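Local atomic coordinates of putative fimbrium tip subunit Fim1C (Bacteroides ovatus, PDB entry 4EPS), a protein that probably forms part of the tip of fimbriae, the filamentous cell-surface appendages that mediate adhesion and biofilm formation. Residues W357-T361 and S362-S366; L396-Y399 and Y400-F403; A376-N380 and K381-L385; V300-M304 and P305-Y309; G495-K498 and T499-Y502. All blocks are in the same frame, centred on the assembly; numbering follows the deposited sequence. Where two conformers were deposited one is given.

Along the chain the order is contact 4, contact 1, contact 3, contact 2 and contact 5, all in the C-terminal part of the molecule. Contact 1 closes helix 354-359 and contact 2 forms the last two turns of helix 389-403, the next helix. Their centres are about 12 Å apart, and W357 packs on Y399, T402 and F403. Contact 3 lies in the loop between those helices, about 17 Å centre to centre from contact 4, which it touches through L385 and Y309. The centre of contact 5 is about 21 Å from those of contacts 2 and 3. Contacts 1, 3, 4 and 5 lie at or in connections between helices and strands of this probable fimbrial tip subunit, contact 2 within a helix.

Contact 1 of 5, residues W357-T361 and S362-S366; sequences WFMTT and SFTSS
F363 swings its ring back toward the end of helix 354-359, where T361 and W357 meet it, and this is the tight part of the contact. The CD2 corner of the F363 ring lies 3.3 Å from T361 OG1, while the CE2 side of its rim comes within 4.1 Å of W357 CH2, which lies near the plane of the phenyl ring. T361 also lays CG2 over one face of the W357 indole, so a threonine suits this place: its methyl goes to the aromatic ring and its hydroxyl to the backbone. With chi1 at 74°, OG1 sits between the backbone N and the carbonyl carbon, and from there it reaches two ways. It donates to F358 O at 2.7 Å, in the carbonyl plane on a lone pair, and it accepts from F363 N at 3.2 Å with an N-H...O angle of 160°. F358 O is gripped twice, because T361 N binds it as well. T360 OG1 bonds in the same manner to W357 O. T364 CG2 belongs to the close packing too, resting over one face of the buried F358 ring and 3.4 Å from F358 O.

Toward solvent the packing is thinner. The selenium of exposed M359, a selenomethionine, comes no nearer to T364 CG2 than 4.2 Å, and S362 is exposed as well. On the buried side W357, F358 and F363 lean on helix 389-403. The T361 hydroxyl accepting the amide two residues ahead is an ST turn, and here it comes just after helix 354-359.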
# COMPACT_ATOMS: atom_id res chain seq x y z
N TRP A 357 -30.31 -17.55 -33.77
CA TRP A 357 -31.52 -17.17 -33.03
C TRP A 357 -31.44 -15.72 -32.59
O TRP A 357 -32.39 -14.96 -32.77
CB TRP A 357 -31.74 -18.07 -31.78
CG TRP A 357 -32.71 -17.46 -30.80
CD1 TRP A 357 -34.07 -17.36 -30.94
CD2 TRP A 357 -32.38 -16.76 -29.58
NE1 TRP A 357 -34.61 -16.68 -29.86
CE2 TRP A 357 -33.60 -16.31 -29.01
CE3 TRP A 357 -31.18 -16.49 -28.91
CZ2 TRP A 357 -33.64 -15.59 -27.81
CZ3 TRP A 357 -31.22 -15.75 -27.73
CH2 TRP A 357 -32.44 -15.30 -27.20
N PHE A 358 -30.30 -15.34 -31.99
CA PHE A 358 -30.06 -14.02 -31.42
C PHE A 358 -30.28 -12.88 -32.45
O PHE A 358 -30.91 -11.88 -32.12
CB PHE A 358 -28.63 -13.96 -30.82
CG PHE A 358 -28.19 -12.61 -30.32
CD1 PHE A 358 -28.66 -12.12 -29.10
CD2 PHE A 358 -27.32 -11.82 -31.06
CE1 PHE A 358 -28.26 -10.87 -28.63
CE2 PHE A 358 -26.92 -10.57 -30.59
CZ PHE A 358 -27.40 -10.10 -29.38
N MSE A 359 -29.77 -13.06 -33.68
CA MSE A 359 -29.86 -12.07 -34.76
C MSE A 359 -31.32 -11.82 -35.23
O MSE A 359 -31.57 -10.79 -35.86
CB MSE A 359 -28.98 -12.47 -35.95
CG MSE A 359 -27.48 -12.48 -35.61
SE MSE A 359 -26.85 -10.77 -34.89
CE MSE A 359 -26.61 -9.85 -36.57
N THR A 360 -32.27 -12.71 -34.87
CA THR A 360 -33.70 -12.54 -35.20
C THR A 360 -34.47 -11.81 -34.07
O THR A 360 -35.68 -11.60 -34.21
CB THR A 360 -34.39 -13.90 -35.46
OG1 THR A 360 -34.55 -14.61 -34.22
CG2 THR A 360 -33.70 -14.74 -36.50
N THR A 361 -33.80 -11.48 -32.93
CA THR A 361 -34.44 -10.88 -31.75
C THR A 361 -34.33 -9.35 -31.69
O THR A 361 -33.63 -8.74 -32.48
CB THR A 361 -33.87 -11.47 -30.44
OG1 THR A 361 -32.55 -10.95 -30.21
CG2 THR A 361 -33.88 -12.99 -30.41
N SER A 362 -34.99 -8.75 -30.69
CA SER A 362 -34.96 -7.32 -30.37
C SER A 362 -33.77 -6.96 -29.43
O SER A 362 -33.66 -5.81 -28.98
CB SER A 362 -36.27 -6.91 -29.70
OG SER A 362 -36.40 -7.52 -28.42
N PHE A 363 -32.89 -7.95 -29.11
CA PHE A 363 -31.77 -7.76 -28.16
C PHE A 363 -30.43 -7.44 -28.82
O PHE A 363 -29.44 -7.30 -28.10
CB PHE A 363 -31.58 -9.04 -27.31
CG PHE A 363 -32.78 -9.69 -26.68
CD1 PHE A 363 -33.58 -9.00 -25.77
CD2 PHE A 363 -33.07 -11.03 -26.91
CE1 PHE A 363 -34.69 -9.62 -25.18
CE2 PHE A 363 -34.17 -11.65 -26.31
CZ PHE A 363 -34.97 -10.94 -25.45
N THR A 364 -30.37 -7.33 -30.16
CA THR A 364 -29.12 -7.15 -30.91
C THR A 364 -28.39 -5.83 -30.65
O THR A 364 -27.20 -5.74 -30.98
CB THR A 364 -29.34 -7.34 -32.41
OG1 THR A 364 -30.28 -6.37 -32.89
CG2 THR A 364 -29.79 -8.74 -32.76
N SER A 365 -29.06 -4.82 -30.08
CA SER A 365 -28.43 -3.52 -29.81
C SER A 365 -27.93 -3.42 -28.37
O SER A 365 -27.06 -2.58 -28.08
CB SER A 365 -29.43 -2.40 -30.09
OG SER A 365 -30.57 -2.52 -29.25
N SER A 366 -28.47 -4.25 -27.46
CA SER A 366 -28.15 -4.20 -26.04
C SER A 366 -27.21 -5.32 -25.58
O SER A 366 -26.76 -5.30 -24.42
CB SER A 366 -29.44 -4.24 -25.21
OG SER A 366 -30.33 -5.23 -25.68

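Contact 2 of 5, residues L396-Y399 and Y400-F403; sequences LDLY and YDTF
Y399 and F403, four residues apart, bring their rings together on the C-terminal turn of the alpha-helix 389-403. The rings meet obliquely, with centroids 4.5 Å apart and planes inclined at 37°. F403 CD2 sits over the centre of the tyrosine ring, 3.5 Å from Y399 CE2. The side chains reach each other because the tyrosine CG is anti to its own nitrogen (chi1 -178°), whereas the phenylalanine CG is anti to its carbonyl carbon (chi1 -60°). Flat aromatic side chains suit the place because each can offer a surface both to the other and to W357 of helix 354-359, which meets both rings edge-to-face.

The backbone bonds are those of an alpha-helix reaching its end. Y400 N binds L396 O and D401 N binds D397 O, both at 2.9 Å, and F403 N reaches Y399 O at 3.0 Å. Between them the T402 amide is divided over L398 O and Y399 O, both bonds weak, so the helix is less regular at T402.

The charged side chains lie on the exposed side. D397 holds a glycerol, probably from the crystallisation liquor, and the carboxylates of D397 and D401 are not in contact, the D397 OD1 and D401 OD1 atoms being 6.5 Å apart.

A water bridges L398 and T402: it donates to L398 O at 2.7 Å and lies 2.6 Å from T402 OG1.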
# COMPACT_ATOMS: atom_id res chain seq x y z
N LEU A 396 -27.22 -16.41 -23.12
CA LEU A 396 -27.68 -17.78 -22.95
C LEU A 396 -28.93 -17.85 -22.03
O LEU A 396 -29.78 -18.72 -22.23
CB LEU A 396 -26.58 -18.68 -22.41
CG LEU A 396 -26.55 -20.09 -23.03
CD1 LEU A 396 -26.02 -20.05 -24.45
CD2 LEU A 396 -25.64 -20.99 -22.25
N ASP A 397 -29.03 -16.94 -21.05
CA ASP A 397 -30.19 -16.85 -20.15
C ASP A 397 -31.42 -16.41 -20.94
O ASP A 397 -32.49 -16.99 -20.78
CB ASP A 397 -29.92 -15.89 -18.97
CG ASP A 397 -29.03 -16.46 -17.89
OD1 ASP A 397 -28.74 -17.69 -17.93
OD2 ASP A 397 -28.63 -15.70 -16.99
N LEU A 398 -31.23 -15.43 -21.87
CA LEU A 398 -32.29 -14.96 -22.76
C LEU A 398 -32.76 -16.11 -23.67
O LEU A 398 -33.97 -16.26 -23.88
CB LEU A 398 -31.84 -13.75 -23.59
CG LEU A 398 -31.61 -12.44 -22.84
CD1 LEU A 398 -31.02 -11.40 -23.77
CD2 LEU A 398 -32.91 -11.91 -22.26
N TYR A 399 -31.81 -16.95 -24.15
CA TYR A 399 -32.13 -18.12 -24.96
C TYR A 399 -32.94 -19.11 -24.12
O TYR A 399 -33.94 -19.65 -24.61
CB TYR A 399 -30.85 -18.79 -25.50
CG TYR A 399 -31.12 -19.99 -26.38
CD1 TYR A 399 -31.25 -21.27 -25.84
CD2 TYR A 399 -31.18 -19.86 -27.77
CE1 TYR A 399 -31.47 -22.38 -26.65
CE2 TYR A 399 -31.39 -20.97 -28.59
CZ TYR A 399 -31.54 -22.23 -28.02
OH TYR A 399 -31.76 -23.31 -28.82
N TYR A 400 -32.51 -19.35 -22.87
CA TYR A 400 -33.22 -20.25 -21.97
C TYR A 400 -34.67 -19.76 -21.72
O TYR A 400 -35.60 -20.56 -21.75
CB TYR A 400 -32.49 -20.46 -20.64
CG TYR A 400 -33.24 -21.40 -19.72
CD1 TYR A 400 -33.15 -22.78 -19.88
CD2 TYR A 400 -34.11 -20.91 -18.75
CE1 TYR A 400 -33.88 -23.65 -19.07
CE2 TYR A 400 -34.87 -21.77 -17.96
CZ TYR A 400 -34.73 -23.14 -18.11
OH TYR A 400 -35.45 -23.99 -17.30
N ASP A 401 -34.84 -18.45 -21.50
CA ASP A 401 -36.15 -17.81 -21.25
C ASP A 401 -37.13 -18.09 -22.39
O ASP A 401 -38.33 -18.19 -22.14
CB ASP A 401 -35.97 -16.30 -21.07
CG ASP A 401 -35.28 -15.88 -19.77
OD1 ASP A 401 -35.11 -16.75 -18.88
OD2 ASP A 401 -34.93 -14.68 -19.65
N THR A 402 -36.62 -18.23 -23.61
CA THR A 402 -37.41 -18.48 -24.82
C THR A 402 -37.66 -19.98 -25.04
O THR A 402 -38.81 -20.34 -25.32
CB THR A 402 -36.69 -17.84 -26.04
OG1 THR A 402 -36.44 -16.47 -25.76
CG2 THR A 402 -37.51 -17.94 -27.33
N PHE A 403 -36.63 -20.84 -24.96
CA PHE A 403 -36.76 -22.26 -25.33
C PHE A 403 -36.83 -23.26 -24.16
O PHE A 403 -37.25 -24.40 -24.38
CB PHE A 403 -35.60 -22.66 -26.27
CG PHE A 403 -35.60 -21.85 -27.54
CD1 PHE A 403 -36.47 -22.16 -28.59
CD2 PHE A 403 -34.76 -20.75 -27.69
CE1 PHE A 403 -36.48 -21.40 -29.76
CE2 PHE A 403 -34.77 -20.00 -28.86
CZ PHE A 403 -35.62 -20.32 -29.89
O HOH W 1 -35.54 -14.24 -24.85

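Contact 3 of 5, residues A376-N380 and K381-L385; sequences ANENN and KNKPL
N379 OD1 is held by two backbone amides, K381 N and N382 N, each at 3.0 Å. They approach differently. N382 N comes almost end-on to the side-chain carbonyl, with an angle of 170° at the oxygen, while K381 N sits above the amide plane. One residue further on, K383 N binds the main-chain N379 O at 3.0 Å. An asparagine whose side-chain and main-chain oxygens take up the successive amides after it makes an Asx motif, and asparagine suits the place because its short arm, folded back with chi1 at 66°, puts OD1 within the curl of the chain.

The next shell lies around this curl. The amide planes of N379 and N382 are nearly parallel, and a water accepts from N379 N and N382 ND2, both at 2.9 Å. P384, which has no amide hydrogen to give, rests its CD 3.4 Å from N380 O as the short 3-10 segment 383-385 begins.

Further out, E378 and K383 touch through CB atoms 4.0 Å apart while their charged ends go elsewhere. E378 takes a hydrogen bond from Y317 and a salt bridge from R386, and K383 forms a salt bridge with D375.

With three chain amides engaged by one residue, the bend is held largely by that asparagine, with a water joining N379 N to N382 ND2, and each buried charge has an opposite partner that probably keeps E378 ionised and K383 protonated.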
# COMPACT_ATOMS: atom_id res chain seq x y z
N ALA A 376 -20.94 -9.61 -36.73
CA ALA A 376 -21.15 -8.56 -37.73
C ALA A 376 -20.11 -7.44 -37.64
O ALA A 376 -19.82 -6.81 -38.65
CB ALA A 376 -22.55 -7.98 -37.57
N ASN A 377 -19.53 -7.19 -36.44
CA ASN A 377 -18.57 -6.09 -36.28
C ASN A 377 -17.11 -6.53 -36.19
O ASN A 377 -16.24 -5.74 -36.54
CB ASN A 377 -18.93 -5.24 -35.06
CG ASN A 377 -20.29 -4.59 -35.22
OD1 ASN A 377 -20.67 -4.20 -36.32
ND2 ASN A 377 -21.06 -4.50 -34.16
N GLU A 378 -16.83 -7.74 -35.69
CA GLU A 378 -15.46 -8.22 -35.54
C GLU A 378 -15.26 -9.53 -36.27
O GLU A 378 -16.13 -10.41 -36.19
CB GLU A 378 -15.10 -8.39 -34.05
CG GLU A 378 -15.11 -7.09 -33.27
CD GLU A 378 -13.97 -7.04 -32.28
OE1 GLU A 378 -14.08 -7.70 -31.22
OE2 GLU A 378 -12.94 -6.40 -32.59
N ASN A 379 -14.11 -9.70 -36.93
CA ASN A 379 -13.79 -10.89 -37.71
C ASN A 379 -13.49 -12.10 -36.79
O ASN A 379 -13.45 -11.96 -35.56
CB ASN A 379 -12.64 -10.61 -38.74
CG ASN A 379 -11.28 -10.32 -38.15
OD1 ASN A 379 -10.89 -10.83 -37.09
ND2 ASN A 379 -10.49 -9.52 -38.86
N ASN A 380 -13.28 -13.28 -37.39
CA ASN A 380 -13.10 -14.50 -36.61
C ASN A 380 -11.67 -14.66 -36.00
O ASN A 380 -11.39 -15.68 -35.37
CB ASN A 380 -13.48 -15.72 -37.45
CG ASN A 380 -12.63 -15.94 -38.66
OD1 ASN A 380 -11.45 -15.62 -38.70
ND2 ASN A 380 -13.20 -16.58 -39.66
N LYS A 381 -10.79 -13.67 -36.20
CA LYS A 381 -9.46 -13.66 -35.57
C LYS A 381 -9.51 -12.83 -34.28
O LYS A 381 -8.89 -13.19 -33.28
CB LYS A 381 -8.39 -13.11 -36.54
CG LYS A 381 -8.19 -13.96 -37.79
CD LYS A 381 -7.20 -13.34 -38.79
CE LYS A 381 -7.90 -12.67 -39.96
NZ LYS A 381 -7.01 -12.56 -41.14
N ASN A 382 -10.27 -11.73 -34.28
CA ASN A 382 -10.40 -10.81 -33.14
C ASN A 382 -11.51 -11.17 -32.14
O ASN A 382 -11.29 -11.10 -30.93
CB ASN A 382 -10.64 -9.39 -33.65
CG ASN A 382 -9.44 -8.83 -34.36
OD1 ASN A 382 -8.31 -8.92 -33.88
ND2 ASN A 382 -9.66 -8.30 -35.55
N LYS A 383 -12.70 -11.50 -32.64
CA LYS A 383 -13.85 -11.79 -31.76
C LYS A 383 -13.53 -12.90 -30.70
O LYS A 383 -13.83 -12.66 -29.52
CB LYS A 383 -15.11 -12.14 -32.58
CG LYS A 383 -16.36 -12.37 -31.71
CD LYS A 383 -16.94 -11.10 -31.08
CE LYS A 383 -18.12 -11.39 -30.16
NZ LYS A 383 -19.32 -11.90 -30.90
N PRO A 384 -12.87 -14.05 -31.02
CA PRO A 384 -12.59 -15.05 -29.97
C PRO A 384 -11.54 -14.63 -28.94
O PRO A 384 -11.35 -15.35 -27.96
CB PRO A 384 -12.06 -16.26 -30.76
CG PRO A 384 -12.55 -16.04 -32.17
CD PRO A 384 -12.47 -14.56 -32.35
N LEU A 385 -10.90 -13.47 -29.12
CA LEU A 385 -9.91 -13.01 -28.13
C LEU A 385 -10.48 -12.00 -27.12
O LEU A 385 -9.81 -11.66 -26.15
CB LEU A 385 -8.69 -12.41 -28.84
CG LEU A 385 -7.84 -13.41 -29.71
CD1 LEU A 385 -6.64 -12.71 -30.35
CD2 LEU A 385 -7.37 -14.60 -28.89
O HOH W 2 -12.26 -7.48 -36.61

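Contact 4 of 5, residues V300-M304 and P305-Y309; sequences VGNPM and PSVLY
M304 O is gripped by two amides of the turn that follows it, V307 N and L308 N. The L308 bond is the shorter and straighter, 2.8 Å with an N-H...O angle of 168°. V307 N, at 3.1 Å, lies well above the carbonyl plane. This is how the first turn of a short helix starts, with M304, a selenomethionine, at the N-cap position. P305 follows it as the first helical residue, a place that suits proline because the amide there would have no helical carbonyl to bond.

Before the cap stands an Asx turn: N302 OD1 accepts from M304 N at 3.0 Å, fixing the bend through P303. The N302 CG is anti to its own nitrogen (chi1 -177°), and the flat amide it carries comes against V307, with N302 ND2 3.8 Å from V307 CG2 and N302 CG 3.9 Å from V307 CG1. The two valine methyls thus both touch one asparagine amide, and the side chains cross at about a right angle. L308 packs on backbone atoms instead, its CG 3.6 Å from N302 O and CD1 3.7 Å from P303 O. A branched aliphatic group fits this spot, since it can fill the curve of the loop without competing for hydrogen bonds.

Outside the contact, S306 OG bonds to D322. The turn joins strand 293-300 to helix 305-308, and P303, M304 and S306 lean on helix 323-327, with G301, just past the strand, hydrogen-bonded through its backbone to H333.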
# COMPACT_ATOMS: atom_id res chain seq x y z
N VAL A 300 -6.43 -8.93 -13.21
CA VAL A 300 -6.66 -7.71 -12.41
C VAL A 300 -6.92 -6.53 -13.36
O VAL A 300 -6.12 -6.30 -14.27
CB VAL A 300 -5.47 -7.43 -11.45
CG1 VAL A 300 -5.65 -6.08 -10.69
CG2 VAL A 300 -5.28 -8.58 -10.46
N GLY A 301 -8.00 -5.81 -13.12
CA GLY A 301 -8.35 -4.65 -13.94
C GLY A 301 -9.84 -4.58 -14.17
O GLY A 301 -10.60 -5.40 -13.63
N ASN A 302 -10.27 -3.60 -14.96
CA ASN A 302 -11.70 -3.45 -15.26
C ASN A 302 -11.99 -4.37 -16.46
O ASN A 302 -11.45 -4.10 -17.53
CB ASN A 302 -12.02 -1.96 -15.54
CG ASN A 302 -13.48 -1.68 -15.80
OD1 ASN A 302 -14.21 -2.53 -16.30
ND2 ASN A 302 -13.94 -0.46 -15.50
N PRO A 303 -12.84 -5.42 -16.32
CA PRO A 303 -13.04 -6.36 -17.44
C PRO A 303 -14.22 -6.02 -18.36
O PRO A 303 -14.62 -6.86 -19.18
CB PRO A 303 -13.29 -7.68 -16.74
CG PRO A 303 -14.04 -7.27 -15.47
CD PRO A 303 -13.56 -5.88 -15.10
N MSE A 304 -14.82 -4.82 -18.18
CA MSE A 304 -15.95 -4.45 -19.04
C MSE A 304 -15.47 -4.24 -20.47
O MSE A 304 -14.46 -3.57 -20.69
CB MSE A 304 -16.67 -3.22 -18.49
CG MSE A 304 -17.57 -3.57 -17.35
SE MSE A 304 -17.84 -2.09 -16.18
CE MSE A 304 -18.56 -3.04 -14.70
N PRO A 305 -16.15 -4.86 -21.46
CA PRO A 305 -15.67 -4.74 -22.85
C PRO A 305 -15.71 -3.29 -23.39
O PRO A 305 -14.84 -2.91 -24.17
CB PRO A 305 -16.60 -5.67 -23.65
CG PRO A 305 -17.80 -5.84 -22.83
CD PRO A 305 -17.37 -5.72 -21.38
N SER A 306 -16.67 -2.47 -22.93
CA SER A 306 -16.73 -1.06 -23.40
C SER A 306 -15.56 -0.23 -22.82
O SER A 306 -15.29 0.87 -23.30
CB SER A 306 -18.07 -0.43 -23.07
OG SER A 306 -18.31 -0.35 -21.67
N VAL A 307 -14.88 -0.75 -21.79
CA VAL A 307 -13.71 -0.11 -21.18
C VAL A 307 -12.45 -0.73 -21.85
O VAL A 307 -11.66 -0.00 -22.48
CB VAL A 307 -13.71 -0.24 -19.62
CG1 VAL A 307 -12.41 0.31 -19.02
CG2 VAL A 307 -14.91 0.48 -19.01
N LEU A 308 -12.30 -2.07 -21.78
CA LEU A 308 -11.16 -2.74 -22.41
C LEU A 308 -10.96 -2.40 -23.86
O LEU A 308 -9.82 -2.24 -24.31
CB LEU A 308 -11.31 -4.29 -22.32
CG LEU A 308 -11.02 -4.95 -20.98
CD1 LEU A 308 -11.48 -6.43 -21.02
CD2 LEU A 308 -9.53 -4.88 -20.65
N TYR A 309 -12.05 -2.36 -24.63
CA TYR A 309 -11.97 -2.21 -26.08
C TYR A 309 -12.48 -0.86 -26.59
O TYR A 309 -12.84 -0.75 -27.77
CB TYR A 309 -12.73 -3.38 -26.74
CG TYR A 309 -12.30 -4.70 -26.14
CD1 TYR A 309 -10.96 -5.11 -26.17
CD2 TYR A 309 -13.21 -5.53 -25.48
CE1 TYR A 309 -10.55 -6.28 -25.55
CE2 TYR A 309 -12.81 -6.71 -24.86
CZ TYR A 309 -11.48 -7.08 -24.89
OH TYR A 309 -11.10 -8.25 -24.29

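Contact 5 of 5, residues G495-K498 and T499-Y502; sequences GGVK and TNTY
The Y502 ring meets G496 and V497 with its CE2 side. V497 O lies near the ring plane at its edge, 3.9 Å from Y502 CE2, while G496 CA comes obliquely to the same carbon at 3.7 Å; the tyrosine also pairs edge-to-face with W470. The second flat group is the N500 amide, whose ND2 points at Y502 OH within 2° of the amide plane, at 2.9 Å and with a nearly straight N-H...O angle of 177°. V497 backs this amide, its CB 3.7 Å from N500 ND2. A branched valine suits the place, as one of its methyls, CG1, reaches T499 OG1 at 3.5 Å.

The backbone explains the closeness. V497 to N500 form a type I beta turn, with N500 N bonding V497 O at 2.8 Å, the donor lying well above the carbonyl plane. Just before it G496 is the centre of an inverse gamma turn, where V497 N binds G495 O. G496, having no side chain, meets the tyrosine through its CA. A water lies 2.5 Å from Y502 OH and is weakly bonded to G495 O.

K498, in the turn, extends its chain away from these residues, and NZ makes a salt bridge with E474. The phenol oxygen accepts from asparagine and meets a water, so the tyrosine hydroxyl joins the turn directly and, through that weakly bonded water, G495 of strand 490-497, and its rotation is probably restrained by them.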
# COMPACT_ATOMS: atom_id res chain seq x y z
N GLY A 495 -13.10 -26.78 -32.72
CA GLY A 495 -13.57 -28.17 -32.73
C GLY A 495 -14.41 -28.67 -31.56
O GLY A 495 -14.57 -29.87 -31.39
N GLY A 496 -14.97 -27.75 -30.78
CA GLY A 496 -15.71 -28.12 -29.58
C GLY A 496 -17.14 -28.57 -29.79
O GLY A 496 -18.06 -27.88 -29.36
N VAL A 497 -17.35 -29.77 -30.39
CA VAL A 497 -18.70 -30.34 -30.62
C VAL A 497 -19.43 -30.30 -29.29
O VAL A 497 -18.88 -30.80 -28.31
CB VAL A 497 -18.63 -31.77 -31.22
CG1 VAL A 497 -20.04 -32.30 -31.52
CG2 VAL A 497 -17.75 -31.81 -32.49
N LYS A 498 -20.59 -29.65 -29.23
CA LYS A 498 -21.37 -29.36 -28.01
C LYS A 498 -21.69 -30.62 -27.18
O LYS A 498 -21.83 -30.51 -25.96
CB LYS A 498 -22.66 -28.63 -28.38
CG LYS A 498 -22.41 -27.17 -28.78
CD LYS A 498 -23.62 -26.55 -29.48
CE LYS A 498 -23.30 -25.16 -29.97
NZ LYS A 498 -24.52 -24.41 -30.35
N THR A 499 -21.75 -31.79 -27.84
CA THR A 499 -22.06 -33.10 -27.25
C THR A 499 -20.78 -33.87 -26.87
O THR A 499 -20.87 -34.96 -26.30
CB THR A 499 -22.94 -33.91 -28.22
OG1 THR A 499 -22.21 -34.03 -29.45
CG2 THR A 499 -24.28 -33.25 -28.47
N ASN A 500 -19.58 -33.29 -27.14
CA ASN A 500 -18.33 -33.90 -26.69
C ASN A 500 -18.14 -33.61 -25.19
O ASN A 500 -18.96 -32.91 -24.61
CB ASN A 500 -17.14 -33.39 -27.51
CG ASN A 500 -16.95 -34.13 -28.80
OD1 ASN A 500 -17.69 -35.04 -29.13
ND2 ASN A 500 -15.95 -33.76 -29.56
N THR A 501 -17.10 -34.16 -24.57
CA THR A 501 -16.80 -33.95 -23.15
C THR A 501 -15.50 -33.19 -23.01
O THR A 501 -14.46 -33.69 -23.44
CB THR A 501 -16.74 -35.31 -22.41
OG1 THR A 501 -18.02 -35.93 -22.48
CG2 THR A 501 -16.34 -35.15 -20.94
N TYR A 502 -15.56 -31.99 -22.42
CA TYR A 502 -14.36 -31.19 -22.15
C TYR A 502 -14.40 -30.68 -20.70
O TYR A 502 -15.35 -30.97 -19.96
CB TYR A 502 -14.19 -30.03 -23.16
CG TYR A 502 -14.18 -30.46 -24.61
CD1 TYR A 502 -13.10 -31.18 -25.15
CD2 TYR A 502 -15.25 -30.18 -25.45
CE1 TYR A 502 -13.08 -31.55 -26.50
CE2 TYR A 502 -15.25 -30.57 -26.79
CZ TYR A 502 -14.18 -31.27 -27.30
OH TYR A 502 -14.21 -31.65 -28.63
O HOH W 3 -12.11 -31.86 -30.06